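Local coordinates for protein transcriptional regulator (Bacillus subtilis, PDB 1VI0) that represses genes of fatty acid transport and beta-oxidation as a DNA-binding homodimer, and loses its grip on DNA when long-chain acyl-CoA binds, at residues 43-46 with 47-51; 150-153 with 154-157; 168-171 with 172-176. All blocks are in the same frame, centred on the assembly; numbering follows the deposited sequence.

Contact 1: 43-46 with 47-51; sequences GTIY and LYFKN
Ile-45 and Phe-49 meet one turn apart where helix 42-48 runs out, and the carbonyl of Ile-45 takes two of the last backbone bonds. Its oxygen accepts from Phe-49 N at 2.8 Å, a bond lying in the carbonyl plane, and also from Tyr-48 N, which sits well above that plane. One acceptor thus serves two successive amides. The Phe-49 ring turns its edge to the same oxygen, with CD2 3.5 Å from Ile-45 O, and the same CD2 lies 4.2 Å from Ile-45 CG2. Phe-49 CG stands anti to its own carbonyl carbon (chi1 -56°), which sets the ring beside its own backbone N; there it stacks with Tyr-10 of helix 9-24 and also touches Ile-55 of helix 52-75.

Thr-44 and Tyr-48 point the same way, side by side, the methyl CG2 of Thr-44 lying 4.2 Å from Tyr-48 CE2. Leu-47 lays its CD1 over one face of the Tyr-48 ring, toward the rim. Tyr-46 places the edge of its ring against the departing backbone, CD1 being 3.5 Å from Phe-49 O. Phe-49 O also receives a CA-H...O contact from Tyr-46 CA at 3.3 Å. Asn-51 then starts the next helix as its N-cap, OD1 accepting from Asp-54 N.

The segments fall largely within the predicted helix-turn-helix of this TetR-family repressor. Their chemistry is divided: apolar Ile-45 and Phe-49 are buried and bind the helix to its neighbours, whereas Tyr-46 and Leu-47 remain exposed, consistent with a surface available to DNA.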
loop_
_atom_site.group_PDB
_atom_site.type_symbol
_atom_site.label_atom_id
_atom_site.label_comp_id
_atom_site.label_asym_id
_atom_site.label_seq_id
_atom_site.Cartn_x
_atom_site.Cartn_y
_atom_site.Cartn_z
ATOM N N GLY A 43 24.258 24.824 3.545
ATOM C CA GLY A 43 24.652 24.770 4.931
ATOM C C GLY A 43 23.522 25.008 5.893
ATOM O O GLY A 43 23.584 24.546 7.048
ATOM N N THR A 44 22.485 25.758 5.508
ATOM C CA THR A 44 21.353 25.954 6.421
ATOM C C THR A 44 20.465 24.703 6.484
ATOM O O THR A 44 19.891 24.455 7.556
ATOM C CB THR A 44 20.492 27.161 6.052
ATOM O OG1 THR A 44 21.327 28.353 6.049
ATOM C CG2 THR A 44 19.382 27.373 7.079
ATOM N N ILE A 45 20.474 23.879 5.466
ATOM C CA ILE A 45 19.714 22.614 5.506
ATOM C C ILE A 45 20.325 21.697 6.554
ATOM O O ILE A 45 19.691 21.162 7.457
ATOM C CB ILE A 45 19.753 21.886 4.154
ATOM C CG1 ILE A 45 19.233 22.718 3.001
ATOM C CG2 ILE A 45 18.967 20.576 4.264
ATOM C CD1 ILE A 45 17.782 23.141 3.193
ATOM N N TYR A 46 21.664 21.565 6.491
ATOM C CA TYR A 46 22.417 20.748 7.406
ATOM C C TYR A 46 22.400 21.233 8.829
ATOM O O TYR A 46 22.471 20.490 9.805
ATOM C CB TYR A 46 23.869 20.572 6.916
ATOM C CG TYR A 46 23.920 19.728 5.671
ATOM C CD1 TYR A 46 23.424 18.429 5.672
ATOM C CD2 TYR A 46 24.453 20.266 4.494
ATOM C CE1 TYR A 46 23.476 17.676 4.504
ATOM C CE2 TYR A 46 24.498 19.516 3.337
ATOM C CZ TYR A 46 24.013 18.224 3.363
ATOM O OH TYR A 46 24.100 17.470 2.231
ATOM N N LEU A 47 22.190 22.543 9.021
ATOM C CA LEU A 47 22.036 23.049 10.393
ATOM C C LEU A 47 20.837 22.377 11.043
ATOM O O LEU A 47 20.827 22.137 12.240
ATOM C CB LEU A 47 21.885 24.554 10.316
ATOM C CG LEU A 47 21.968 25.444 11.531
ATOM C CD1 LEU A 47 20.570 25.725 12.066
ATOM C CD2 LEU A 47 22.870 24.932 12.634
ATOM N N TYR A 48 19.842 21.935 10.255
ATOM C CA TYR A 48 18.667 21.297 10.860
ATOM C C TYR A 48 18.550 19.822 10.602
ATOM O O TYR A 48 17.823 19.136 11.385
ATOM C CB TYR A 48 17.399 22.014 10.304
ATOM C CG TYR A 48 17.314 23.451 10.798
ATOM C CD1 TYR A 48 16.941 23.688 12.114
ATOM C CD2 TYR A 48 17.546 24.523 9.976
ATOM C CE1 TYR A 48 16.825 24.979 12.601
ATOM C CE2 TYR A 48 17.434 25.824 10.443
ATOM C CZ TYR A 48 17.064 26.041 11.742
ATOM O OH TYR A 48 16.953 27.327 12.260
ATOM N N PHE A 49 19.118 19.293 9.529
ATOM C CA PHE A 49 18.998 17.901 9.147
ATOM C C PHE A 49 20.348 17.211 8.888
ATOM O O PHE A 49 21.256 17.852 8.345
ATOM C CB PHE A 49 18.150 17.746 7.872
ATOM C CG PHE A 49 16.782 18.365 8.031
ATOM C CD1 PHE A 49 15.778 17.664 8.691
ATOM C CD2 PHE A 49 16.561 19.667 7.618
ATOM C CE1 PHE A 49 14.531 18.229 8.874
ATOM C CE2 PHE A 49 15.305 20.231 7.803
ATOM C CZ PHE A 49 14.309 19.537 8.439
ATOM N N LYS A 50 20.388 15.907 9.065
ATOM C CA LYS A 50 21.573 15.101 8.845
ATOM C C LYS A 50 21.933 14.874 7.395
ATOM O O LYS A 50 23.136 14.706 7.059
ATOM C CB LYS A 50 21.407 13.708 9.473
ATOM C CG LYS A 50 21.256 13.717 10.984
ATOM C CD LYS A 50 21.406 12.279 11.473
ATOM C CE LYS A 50 21.057 11.992 12.874
ATOM N NZ LYS A 50 21.602 12.888 13.894
ATOM N N ASN A 51 20.931 14.634 6.562
ATOM C CA ASN A 51 21.045 14.323 5.160
ATOM C C ASN A 51 19.602 14.244 4.550
ATOM O O ASN A 51 18.652 14.512 5.303
ATOM C CB ASN A 51 21.690 12.946 4.958
ATOM C CG ASN A 51 21.127 11.917 5.937
ATOM O OD1 ASN A 51 19.925 11.898 6.259
ATOM N ND2 ASN A 51 22.021 11.112 6.494
#

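Contact 2: 150-153 with 154-157; sequences DVRL and ARQM. With DCC (dodecyl-coa), chain C.
Arg-152 and Arg-155, one turn apart at the start of helix 151-171, cross with their guanidinium planes 72° apart, each turned to a different part of the bound dodecyl-CoA. The aliphatic CG of Arg-152 rests 3.5 Å from Arg-155 NH2, and Arg-152 CA lies over the centre of one face of the Arg-155 guanidinium. Arg-155 presents its edge to the ligand: NH1 donates to phosphate oxygen O12 at 3.1 Å in a nearly straight bond, while NE forms a salt bridge with Asp-133 that helps fix the group's rotation. The Arg-152 guanidinium instead offers a face to adenine N3, and its NH1 makes a weak bond to ribose O4'. The phosphate and Asp-133 probably account for the two positive groups being gathered here.

Gln-156 reads the adenine edge with both ends of its amide. Gln-156 NE2 donates to adenine N7 of the ligand at 3.0 Å, and Gln-156 OE1 accepts from its amino nitrogen N6 at 3.2 Å. Its chain, extended beyond CG (chi2 162°), carries the amide past the carbonyl of Arg-152 to the base. Leu-153 crosses Gln-156 at a slant and sets its CD2 methyl 3.3 Å from adenine N6, adding an apolar wall beside the polar pair.

The backbone of the first turn is firmly closed. Asp-150 OD1 accepts from Leu-153 N at 3.0 Å, and Asp-150 O receives Ala-154 N at 2.8 Å. An N-capped first helical turn whose arginines and glutamine receive the nucleotide end of acyl-CoA thus forms part of this regulator's effector pocket.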
loop_
_atom_site.group_PDB
_atom_site.type_symbol
_atom_site.label_atom_id
_atom_site.label_comp_id
_atom_site.label_asym_id
_atom_site.label_seq_id
_atom_site.Cartn_x
_atom_site.Cartn_y
_atom_site.Cartn_z
ATOM N N ASP A 150 -10.463 -9.522 15.121
ATOM C CA ASP A 150 -9.072 -9.383 15.512
ATOM C C ASP A 150 -8.633 -7.941 15.306
ATOM O O ASP A 150 -8.641 -7.431 14.153
ATOM C CB ASP A 150 -8.155 -10.314 14.723
ATOM C CG ASP A 150 -6.724 -10.235 15.222
ATOM O OD1 ASP A 150 -5.901 -9.486 14.651
ATOM O OD2 ASP A 150 -6.414 -10.866 16.285
ATOM N N VAL A 151 -8.236 -7.243 16.338
ATOM C CA VAL A 151 -7.841 -5.858 16.282
ATOM C C VAL A 151 -6.745 -5.584 15.273
ATOM O O VAL A 151 -6.852 -4.615 14.511
ATOM C CB VAL A 151 -7.543 -5.295 17.672
ATOM C CG1 VAL A 151 -6.987 -3.887 17.575
ATOM C CG2 VAL A 151 -8.794 -5.299 18.547
ATOM N N ARG A 152 -5.576 -6.207 15.366
ATOM C CA ARG A 152 -4.523 -5.971 14.357
ATOM C C ARG A 152 -5.058 -6.164 12.940
ATOM O O ARG A 152 -4.804 -5.292 12.087
ATOM C CB ARG A 152 -3.363 -6.983 14.608
ATOM C CG ARG A 152 -2.614 -6.514 15.912
ATOM C CD ARG A 152 -1.529 -7.514 16.276
ATOM N NE ARG A 152 -2.033 -8.860 16.505
ATOM C CZ ARG A 152 -1.335 -9.904 16.948
ATOM N NH1 ARG A 152 -0.034 -9.779 17.214
ATOM N NH2 ARG A 152 -1.908 -11.087 17.117
ATOM N N LEU A 153 -5.763 -7.230 12.637
ATOM C CA LEU A 153 -6.269 -7.431 11.265
ATOM C C LEU A 153 -7.280 -6.343 10.897
ATOM O O LEU A 153 -7.211 -5.867 9.736
ATOM C CB LEU A 153 -6.837 -8.789 11.046
ATOM C CG LEU A 153 -5.944 -10.010 10.919
ATOM C CD1 LEU A 153 -6.860 -11.236 10.802
ATOM C CD2 LEU A 153 -5.095 -9.860 9.632
ATOM N N ALA A 154 -8.215 -6.004 11.818
ATOM C CA ALA A 154 -9.183 -4.943 11.499
ATOM C C ALA A 154 -8.452 -3.608 11.241
ATOM O O ALA A 154 -8.855 -2.811 10.392
ATOM C CB ALA A 154 -10.227 -4.798 12.569
ATOM N N ARG A 155 -7.444 -3.289 12.082
ATOM C CA ARG A 155 -6.631 -2.098 11.818
ATOM C C ARG A 155 -5.993 -2.096 10.403
ATOM O O ARG A 155 -5.898 -1.064 9.751
ATOM C CB ARG A 155 -5.500 -2.027 12.843
ATOM C CG ARG A 155 -4.483 -0.930 12.563
ATOM C CD ARG A 155 -3.069 -1.525 12.786
ATOM N NE ARG A 155 -2.998 -1.977 14.212
ATOM C CZ ARG A 155 -2.008 -2.735 14.660
ATOM N NH1 ARG A 155 -1.030 -3.126 13.840
ATOM N NH2 ARG A 155 -1.972 -3.104 15.926
ATOM N N GLN A 156 -5.479 -3.248 10.016
ATOM C CA GLN A 156 -4.818 -3.393 8.675
ATOM C C GLN A 156 -5.892 -3.208 7.615
ATOM O O GLN A 156 -5.598 -2.588 6.571
ATOM C CB GLN A 156 -4.152 -4.769 8.691
ATOM C CG GLN A 156 -2.883 -4.625 9.577
ATOM C CD GLN A 156 -2.357 -5.980 10.043
ATOM O OE1 GLN A 156 -2.491 -7.031 9.421
ATOM N NE2 GLN A 156 -1.558 -5.915 11.127
HETATM N N MSE A 157 -7.050 -3.776 7.811
HETATM C CA MSE A 157 -8.156 -3.569 6.832
HETATM C C MSE A 157 -8.500 -2.097 6.773
HETATM O O MSE A 157 -8.623 -1.512 5.626
HETATM C CB MSE A 157 -9.362 -4.406 7.192
HETATM C CG MSE A 157 -10.550 -4.269 6.283
HETATM SE SE MSE A 157 -12.196 -5.191 6.412
HETATM C CE MSE A 157 -12.942 -4.561 8.060
HETATM C C2 DCC C . -0.831 -11.796 13.572
HETATM C C4 DCC C . 0.450 -9.951 13.557
HETATM C C5 DCC C . -0.400 -9.267 12.718
HETATM C C6 DCC C . -1.523 -10.003 12.280
HETATM C C8 DCC C . 1.178 -7.934 13.172
HETATM C C10 DCC C . -0.547 11.218 7.171
HETATM C C11 DCC C . -0.175 12.625 6.669
HETATM C C12 DCC C . 1.296 12.978 6.869
HETATM N N9 DCC C . 1.480 -9.100 13.834
HETATM N N7 DCC C . 0.079 -7.999 12.462
HETATM N N3 DCC C . 0.281 -11.202 14.035
HETATM N N1 DCC C . -1.756 -11.245 12.756
HETATM N N6 DCC C . -2.399 -9.467 11.429
HETATM C "C1'" DCC C . 2.584 -9.372 14.825
HETATM C "C2'" DCC C . 3.961 -8.820 14.397
HETATM O "O2'" DCC C . 4.668 -9.936 13.791
HETATM C "C3'" DCC C . 4.621 -8.550 15.790
HETATM O "O3'" DCC C . 4.913 -9.852 16.410
HETATM C "C4'" DCC C . 3.372 -7.949 16.549
HETATM O "O4'" DCC C . 2.227 -8.565 15.959
HETATM C "C5'" DCC C . 3.378 -6.439 16.491
HETATM O "O5'" DCC C . 3.539 -5.911 15.142
HETATM P P1 DCC C . 2.624 -4.752 14.547
HETATM O O11 DCC C . 3.087 -4.451 13.210
HETATM O O12 DCC C . 1.131 -5.160 14.758
HETATM O O6 DCC C . 2.803 -3.561 15.526
HETATM P P2 DCC C . 4.155 -2.872 15.460
HETATM O O21 DCC C . 3.963 -1.570 16.201
HETATM O O22 DCC C . 5.204 -3.812 15.875
HETATM O O7 DCC C . 4.484 -2.439 13.931
HETATM C CPA DCC C . 3.893 -1.153 13.440
HETATM C CPB DCC C . 4.313 -0.925 11.959
HETATM C CP8 DCC C . 4.143 -2.232 11.164
HETATM C CP7 DCC C . 5.792 -0.558 11.974
HETATM C CP9 DCC C . 3.629 0.240 11.338
HETATM O OP3 DCC C . 2.881 -2.786 11.342
HETATM C CP6 DCC C . 4.443 -2.078 9.686
HETATM O OP2 DCC C . 5.574 -1.786 9.320
HETATM N NP2 DCC C . 3.419 -2.305 8.912
HETATM C CP5 DCC C . 3.540 -2.152 7.403
HETATM C CP4 DCC C . 2.941 -0.721 7.113
HETATM C CP3 DCC C . 3.207 -0.326 5.648
HETATM O OP1 DCC C . 4.362 -0.262 5.230
HETATM N NP1 DCC C . 2.155 -0.124 4.924
HETATM C CP2 DCC C . 2.148 0.233 3.489
HETATM C CP1 DCC C . 1.581 1.622 3.486
HETATM S S DCC C . 2.279 2.816 4.649
HETATM P P3 DCC C . 6.222 -10.292 17.232
HETATM O O31 DCC C . 7.390 -9.700 16.579
HETATM O O32 DCC C . 6.097 -9.823 18.621
HETATM O O33 DCC C . 6.162 -11.792 17.134
HETATM C CA1 DCC C . 3.712 3.401 3.708
HETATM C CA2 DCC C . 4.246 4.776 4.219
HETATM O OA1 DCC C . 4.146 2.808 2.746
HETATM C CA3 DCC C . 3.420 5.963 3.687
HETATM C CA4 DCC C . 2.783 6.889 4.655
HETATM C CA5 DCC C . 1.290 6.713 4.814
HETATM C CA6 DCC C . 0.520 8.005 5.020
HETATM C CA7 DCC C . -0.044 8.217 6.406
HETATM C CA8 DCC C . -1.349 8.914 6.545
HETATM C CA9 DCC C . -1.378 10.399 6.170
#

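Contact 3: 168-171 with 172-176; sequences TWVM and NDQKY
Trp-169 packs against Gln-174 with a face and against Tyr-176 with an edge at the end of helix 151-171. Over one face of its six-membered ring lies Gln-174 CG, in a CH-pi contact 3.5 Å from the centroid and almost on the normal. Tyr-176 meets the indole edge-to-face: the Trp-169 edge points at the tyrosine face, the planes 71° apart. With Tyr-176 CG held between its backbone N and carbonyl carbon (chi1 58°), the phenol folds back over the helix and its OH comes 3.5 Å from Thr-168 CG2. At the indole edge Trp-169 NE1 donates weakly to Tyr-176 O at 2.9 Å. Replacing Trp-169 by an alanine would probably leave a gap beside Gln-174 and Tyr-176, the phenol without its aromatic partner and Tyr-176 O without its indole donor.

On the loose side Asp-173 is exposed, its CB directed away from the helix segment, and a water donates to Val-170 O and accepts from Gln-174 NE2. Asn-172 ND2 bonds Thr-168 O at 2.8 Å from above its carbonyl plane. Asn-172 N reaches that same oxygen, giving it two donors.

The backbone closes with Gln-174 N to Trp-169 O at 2.8 Å and Asp-173 N to Val-170 O at 3.0 Å. With Asp-173 at positive phi as the C-prime residue, this is a Schellman motif terminating the helix.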
loop_
_atom_site.group_PDB
_atom_site.type_symbol
_atom_site.label_atom_id
_atom_site.label_comp_id
_atom_site.label_asym_id
_atom_site.label_seq_id
_atom_site.Cartn_x
_atom_site.Cartn_y
_atom_site.Cartn_z
ATOM N N THR A 168 -5.371 5.016 -5.409
ATOM C CA THR A 168 -6.146 4.926 -6.649
ATOM C C THR A 168 -6.423 6.328 -7.150
ATOM O O THR A 168 -6.151 6.617 -8.341
ATOM C CB THR A 168 -7.375 4.054 -6.427
ATOM O OG1 THR A 168 -6.957 2.676 -6.186
ATOM C CG2 THR A 168 -8.272 4.074 -7.654
ATOM N N TRP A 169 -6.823 7.236 -6.277
ATOM C CA TRP A 169 -7.026 8.656 -6.662
ATOM C C TRP A 169 -5.747 9.335 -7.094
ATOM O O TRP A 169 -5.673 9.985 -8.175
ATOM C CB TRP A 169 -7.633 9.295 -5.437
ATOM C CG TRP A 169 -7.664 10.761 -5.416
ATOM C CD1 TRP A 169 -8.585 11.572 -6.023
ATOM C CD2 TRP A 169 -6.815 11.629 -4.677
ATOM N NE1 TRP A 169 -8.364 12.867 -5.726
ATOM C CE2 TRP A 169 -7.265 12.932 -4.861
ATOM C CE3 TRP A 169 -5.720 11.377 -3.779
ATOM C CZ2 TRP A 169 -6.655 14.029 -4.285
ATOM C CZ3 TRP A 169 -5.128 12.465 -3.228
ATOM C CH2 TRP A 169 -5.581 13.785 -3.446
ATOM N N VAL A 170 -4.619 9.037 -6.404
ATOM C CA VAL A 170 -3.325 9.592 -6.911
ATOM C C VAL A 170 -2.981 9.048 -8.255
ATOM O O VAL A 170 -2.520 9.812 -9.171
ATOM C CB VAL A 170 -2.222 9.330 -5.874
ATOM C CG1 VAL A 170 -0.838 9.489 -6.561
ATOM C CG2 VAL A 170 -2.297 10.210 -4.678
HETATM N N MSE A 171 -3.219 7.782 -8.534
HETATM C CA MSE A 171 -2.961 7.141 -9.799
HETATM C C MSE A 171 -3.785 7.720 -10.941
HETATM O O MSE A 171 -3.302 7.734 -12.094
HETATM C CB MSE A 171 -3.139 5.621 -9.721
HETATM C CG MSE A 171 -1.963 4.926 -10.438
HETATM SE SE MSE A 171 -0.394 5.051 -9.296
HETATM C CE MSE A 171 -0.576 3.325 -8.462
ATOM N N ASN A 172 -4.937 8.295 -10.631
ATOM C CA ASN A 172 -5.780 8.999 -11.584
ATOM C C ASN A 172 -5.579 10.481 -11.572
ATOM O O ASN A 172 -6.497 11.313 -11.669
ATOM C CB ASN A 172 -7.252 8.592 -11.318
ATOM C CG ASN A 172 -7.473 7.179 -11.761
ATOM O OD1 ASN A 172 -7.696 6.930 -12.975
ATOM N ND2 ASN A 172 -7.422 6.211 -10.849
ATOM N N ASP A 173 -4.375 10.932 -11.185
ATOM C CA ASP A 173 -3.960 12.302 -11.157
ATOM C C ASP A 173 -4.755 13.207 -10.266
ATOM O O ASP A 173 -4.978 14.389 -10.477
ATOM C CB ASP A 173 -4.043 12.815 -12.650
ATOM C CG ASP A 173 -2.789 12.335 -13.395
ATOM O OD1 ASP A 173 -2.861 11.308 -14.104
ATOM O OD2 ASP A 173 -1.753 13.019 -13.253
ATOM N N GLN A 174 -5.354 12.624 -9.200
ATOM C CA GLN A 174 -6.146 13.288 -8.217
ATOM C C GLN A 174 -7.280 14.100 -8.885
ATOM O O GLN A 174 -7.667 15.110 -8.366
ATOM C CB GLN A 174 -5.295 14.233 -7.345
ATOM C CG GLN A 174 -4.066 13.538 -6.752
ATOM C CD GLN A 174 -3.098 14.448 -6.044
ATOM O OE1 GLN A 174 -3.447 15.423 -5.355
ATOM N NE2 GLN A 174 -1.794 14.144 -6.148
ATOM N N LYS A 175 -7.841 13.492 -9.934
ATOM C CA LYS A 175 -8.833 14.255 -10.724
ATOM C C LYS A 175 -10.247 14.196 -10.200
ATOM O O LYS A 175 -11.088 15.053 -10.614
ATOM C CB LYS A 175 -8.726 13.772 -12.163
ATOM C CG LYS A 175 -9.221 12.394 -12.485
ATOM C CD LYS A 175 -9.124 12.147 -14.005
ATOM C CE LYS A 175 -8.977 10.674 -14.343
ATOM N NZ LYS A 175 -9.119 10.462 -15.847
ATOM N N TYR A 176 -10.596 13.300 -9.295
ATOM C CA TYR A 176 -11.976 13.225 -8.751
ATOM C C TYR A 176 -12.028 13.592 -7.300
ATOM O O TYR A 176 -10.995 13.720 -6.634
ATOM C CB TYR A 176 -12.633 11.917 -9.121
ATOM C CG TYR A 176 -11.855 10.692 -8.639
ATOM C CD1 TYR A 176 -11.976 10.268 -7.311
ATOM C CD2 TYR A 176 -11.080 9.971 -9.511
ATOM C CE1 TYR A 176 -11.317 9.090 -6.909
ATOM C CE2 TYR A 176 -10.422 8.806 -9.104
ATOM C CZ TYR A 176 -10.548 8.372 -7.800
ATOM O OH TYR A 176 -9.868 7.212 -7.438
HETATM O O HOH W 1 -1.414 12.513 -8.392
#

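In the fold
Contacts 2 and 3 mark the two ends of helix 151-171, their centres 26 Å apart, and the dimer brings them together: Gln-156 of one subunit packs on Thr-168 of the other. The acyl-CoA held by contact 2 is also hydrogen-bonded to Asn-172 and Lys-175 of the second subunit, so one copy's helix end completes the other's pocket. The Trp-169 side chain of contact 3 is about 10 Å from a bound dodecyl-CoA. Contact 1 stands apart in the predicted DNA-binding motif, its centre 39 Å from that of contact 2, across the chain's centre. Inhibition of DNA binding by acyl-CoA is therefore probably relayed over distance through the intervening helices.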